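PDB 4IH0: kirola from Actinidia deliciosa, which is a kiwifruit allergen (Act d 11) of the major latex protein family, whose Bet v 1-like fold probably binds small hydrophobic ligands in an internal cavity. Local coordinates for residues K9-L14 with V114-H119. Sequence-based numbering, arbitrary orientation.
Sequences KQVEIL and VTWTFH
K9 and W116 face each other as a hydrogen-bonded antiparallel pair on strand 4-12, where the first strand of the Bet v 1 fold joins strand 113-122 in the curved sheet that wraps round the long C-terminal helix 131-145. Each backbone N-H of this pair is spent on the other residue's carbonyl: K9 N gives its hydrogen to W116 O at 2.9 Å, and W116 N returns one to K9 O at 2.8 Å. V11 and V114 repeat the exchange, V11 N donating to V114 O (2.8 Å, 173° at the hydrogen) and V114 N to V11 O. Between them sits the non-hydrogen-bonded pair Q10 and T115. Its backbone N-H groups point away from the other strand, and T115 makes its backbone bonding with Q104 of strand 96-106; T115 CA lies 3.4 Å from K9 O, which thus receives a C-H contact besides the W116 N-H.

On the outer face, the extended Q10 side chain passes obliquely over T115. Q10 NE2 comes to 3.4 Å from T115 OG1, but the angle is too poor for a hydrogen bond, and the amide is instead bound to S113 OG. K9, V11, V114 and W116 lie on the other face, turned toward helices 131-145 and 18-25. K9 NZ bends back to a weak bond with Q10 O (3.3 Å). With CG beside its backbone N (chi1 -68°), W116 stands its indole so that V11 CG2 meets the ring edge near CD1, while NE1 is satisfied by T141 OG1 of helix 131-145. F24 packs against the same indole edge-to-face. Beyond V11, I13 still bonds through its backbone to N112, and its side chain packs on V114 together with F20, I13 CG2 resting 3.9 Å from V114 CG2.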
ATOM      1  N   LYS A   9       6.994  -7.102   6.324  1.00 20.68           N
ATOM      2  CA  LYS A   9       6.178  -8.311   6.447  1.00 22.30           C
ATOM      3  C   LYS A   9       6.059  -8.990   5.085  1.00 21.61           C
ATOM      4  O   LYS A   9       5.641  -8.384   4.103  1.00 19.70           O
ATOM      5  CB  LYS A   9       4.804  -8.003   7.022  1.00 23.74           C
ATOM      6  CG  LYS A   9       3.850  -9.161   7.072  1.00 28.32           C
ATOM      7  CD  LYS A   9       4.194 -10.043   8.244  1.00 32.67           C
ATOM      8  CE  LYS A   9       3.069 -11.008   8.613  1.00 37.23           C
ATOM      9  NZ  LYS A   9       3.228 -12.314   7.924  1.00 40.48           N
ATOM     10  N   GLN A  10       6.441 -10.268   5.068  1.00 22.84           N
ATOM     11  CA  GLN A  10       6.269 -11.115   3.914  1.00 23.99           C
ATOM     12  C   GLN A  10       5.055 -12.035   4.097  1.00 24.20           C
ATOM     13  O   GLN A  10       4.926 -12.691   5.122  1.00 24.08           O
ATOM     14  CB  GLN A  10       7.548 -11.923   3.664  1.00 27.87           C
ATOM     15  CG  GLN A  10       7.505 -12.759   2.398  1.00 31.84           C
ATOM     16  CD  GLN A  10       8.929 -13.175   1.963  1.00 39.21           C
ATOM     17  OE1 GLN A  10       9.782 -13.472   2.811  1.00 45.27           O
ATOM     18  NE2 GLN A  10       9.198 -13.142   0.651  1.00 40.00           N
ATOM     19  N   VAL A  11       4.166 -12.027   3.118  1.00 22.48           N
ATOM     20  CA  VAL A  11       2.935 -12.805   3.110  1.00 22.94           C
ATOM     21  C   VAL A  11       3.019 -13.842   1.981  1.00 23.64           C
ATOM     22  O   VAL A  11       3.097 -13.482   0.809  1.00 21.96           O
ATOM     23  CB  VAL A  11       1.716 -11.891   2.834  1.00 21.60           C
ATOM     24  CG1 VAL A  11       0.393 -12.666   2.851  1.00 23.56           C
ATOM     25  CG2 VAL A  11       1.691 -10.686   3.784  1.00 22.26           C
ATOM     26  N   GLU A  12       2.956 -15.131   2.298  1.00 24.35           N
ATOM     27  CA  GLU A  12       2.868 -16.140   1.236  1.00 26.11           C
ATOM     28  C   GLU A  12       1.481 -16.070   0.642  1.00 25.27           C
ATOM     29  O   GLU A  12       0.488 -15.926   1.382  1.00 26.27           O
ATOM     30  CB  GLU A  12       3.089 -17.568   1.759  1.00 30.92           C
ATOM     31  CG  GLU A  12       4.507 -17.786   2.242  1.00 34.96           C
ATOM     32  CD  GLU A  12       5.557 -17.649   1.147  1.00 40.22           C
ATOM     33  OE1 GLU A  12       6.490 -16.815   1.339  1.00 51.18           O
ATOM     34  OE2 GLU A  12       5.487 -18.375   0.123  1.00 44.37           O
ATOM     35  N   ILE A  13       1.405 -16.195  -0.675  1.00 24.76           N
ATOM     36  CA  ILE A  13       0.136 -16.141  -1.404  1.00 25.61           C
ATOM     37  C   ILE A  13      -0.013 -17.412  -2.235  1.00 30.30           C
ATOM     38  O   ILE A  13       0.892 -18.199  -2.291  1.00 28.83           O
ATOM     39  CB  ILE A  13       0.050 -14.894  -2.307  1.00 25.67           C
ATOM     40  CG1 ILE A  13       1.175 -14.908  -3.378  1.00 26.26           C
ATOM     41  CG2 ILE A  13       0.172 -13.638  -1.467  1.00 23.46           C
ATOM     42  CD1 ILE A  13       0.984 -13.865  -4.463  1.00 25.55           C
ATOM     43  N   LEU A  14      -1.124 -17.553  -2.953  1.00 39.68           N
ATOM     44  CA  LEU A  14      -1.417 -18.789  -3.723  1.00 46.23           C
ATOM     45  C   LEU A  14      -0.688 -18.935  -5.081  1.00 53.19           C
ATOM     46  O   LEU A  14      -0.228 -20.025  -5.430  1.00 57.33           O
ATOM     47  CB  LEU A  14      -2.935 -18.924  -3.890  1.00 50.10           C
ATOM     48  CG  LEU A  14      -3.672 -18.822  -2.536  1.00 48.85           C
ATOM     49  CD1 LEU A  14      -5.176 -18.676  -2.705  1.00 52.62           C
ATOM     50  CD2 LEU A  14      -3.334 -20.022  -1.655  1.00 48.84           C
ATOM     51  N   VAL A 114       4.222 -11.804  -1.278  1.00 18.20           N
ATOM     52  CA  VAL A 114       4.207 -10.337  -1.339  1.00 18.24           C
ATOM     53  C   VAL A 114       4.902  -9.818  -0.104  1.00 18.76           C
ATOM     54  O   VAL A 114       4.608 -10.228   1.035  1.00 19.63           O
ATOM     55  CB  VAL A 114       2.753  -9.803  -1.392  1.00 18.61           C
ATOM     56  CG1 VAL A 114       2.734  -8.260  -1.404  1.00 18.64           C
ATOM     57  CG2 VAL A 114       2.060 -10.382  -2.636  1.00 20.76           C
ATOM     58  N   THR A 115       5.857  -8.938  -0.297  1.00 17.64           N
ATOM     59  CA  THR A 115       6.540  -8.339   0.818  1.00 17.89           C
ATOM     60  C   THR A 115       6.143  -6.866   0.914  1.00 16.65           C
ATOM     61  O   THR A 115       6.258  -6.127  -0.056  1.00 16.48           O
ATOM     62  CB  THR A 115       8.064  -8.462   0.700  1.00 19.70           C
ATOM     63  OG1 THR A 115       8.465  -9.857   0.653  1.00 22.27           O
ATOM     64  CG2 THR A 115       8.700  -7.815   1.897  1.00 21.48           C
ATOM     65  N   TRP A 116       5.679  -6.457   2.091  1.00 15.49           N
ATOM     66  CA  TRP A 116       5.348  -5.086   2.395  1.00 15.30           C
ATOM     67  C   TRP A 116       6.464  -4.470   3.231  1.00 16.12           C
ATOM     68  O   TRP A 116       6.763  -5.011   4.298  1.00 17.40           O
ATOM     69  CB  TRP A 116       4.059  -5.043   3.235  1.00 15.84           C
ATOM     70  CG  TRP A 116       2.849  -5.489   2.450  1.00 15.60           C
ATOM     71  CD1 TRP A 116       2.341  -6.773   2.310  1.00 17.29           C
ATOM     72  CD2 TRP A 116       1.976  -4.644   1.686  1.00 16.37           C
ATOM     73  NE1 TRP A 116       1.221  -6.767   1.524  1.00 16.44           N
ATOM     74  CE2 TRP A 116       0.965  -5.493   1.115  1.00 16.08           C
ATOM     75  CE3 TRP A 116       1.946  -3.261   1.425  1.00 16.55           C
ATOM     76  CZ2 TRP A 116      -0.055  -4.970   0.346  1.00 16.58           C
ATOM     77  CZ3 TRP A 116       0.938  -2.763   0.636  1.00 18.14           C
ATOM     78  CH2 TRP A 116      -0.050  -3.604   0.126  1.00 17.81           C
ATOM     79  N   THR A 117       6.965  -3.315   2.845  1.00 14.80           N
ATOM     80  CA  THR A 117       8.032  -2.643   3.630  1.00 15.59           C
ATOM     81  C   THR A 117       7.574  -1.234   3.863  1.00 14.53           C
ATOM     82  O   THR A 117       7.139  -0.550   2.904  1.00 13.46           O
ATOM     83  CB  THR A 117       9.405  -2.672   2.908  1.00 17.00           C
ATOM     84  OG1 THR A 117       9.814  -4.026   2.684  1.00 19.71           O
ATOM     85  CG2 THR A 117      10.509  -2.021   3.745  1.00 18.81           C
ATOM     86  N   PHE A 118       7.602  -0.793   5.109  1.00 14.40           N
ATOM     87  CA  PHE A 118       7.331   0.602   5.432  1.00 15.12           C
ATOM     88  C   PHE A 118       8.650   1.254   5.880  1.00 15.81           C
ATOM     89  O   PHE A 118       9.387   0.694   6.691  1.00 17.14           O
ATOM     90  CB  PHE A 118       6.378   0.753   6.606  1.00 15.55           C
ATOM     91  CG  PHE A 118       4.979   0.201   6.418  1.00 15.54           C
ATOM     92  CD1 PHE A 118       4.440  -0.185   5.193  1.00 15.46           C
ATOM     93  CD2 PHE A 118       4.173   0.073   7.580  1.00 16.14           C
ATOM     94  CE1 PHE A 118       3.143  -0.699   5.117  1.00 16.01           C
ATOM     95  CE2 PHE A 118       2.883  -0.374   7.484  1.00 16.71           C
ATOM     96  CZ  PHE A 118       2.368  -0.784   6.270  1.00 16.04           C
ATOM     97  N   HIS A 119       8.900   2.430   5.356  1.00 15.28           N
ATOM     98  CA  HIS A 119       9.935   3.310   5.881  1.00 17.31           C
ATOM     99  C   HIS A 119       9.291   4.588   6.303  1.00 16.79           C
ATOM    100  O   HIS A 119       8.555   5.240   5.528  1.00 15.87           O
ATOM    101  CB  HIS A 119      10.996   3.600   4.792  1.00 19.21           C
ATOM    102  CG  HIS A 119      11.765   2.401   4.335  1.00 23.33           C
ATOM    103  ND1 HIS A 119      12.367   1.590   5.179  1.00 29.34           N
ATOM    104  CD2 HIS A 119      12.134   1.971   3.069  1.00 27.29           C
ATOM    105  CE1 HIS A 119      13.023   0.631   4.508  1.00 30.15           C
ATOM    106  NE2 HIS A 119      12.887   0.871   3.221  1.00 28.56           N
TER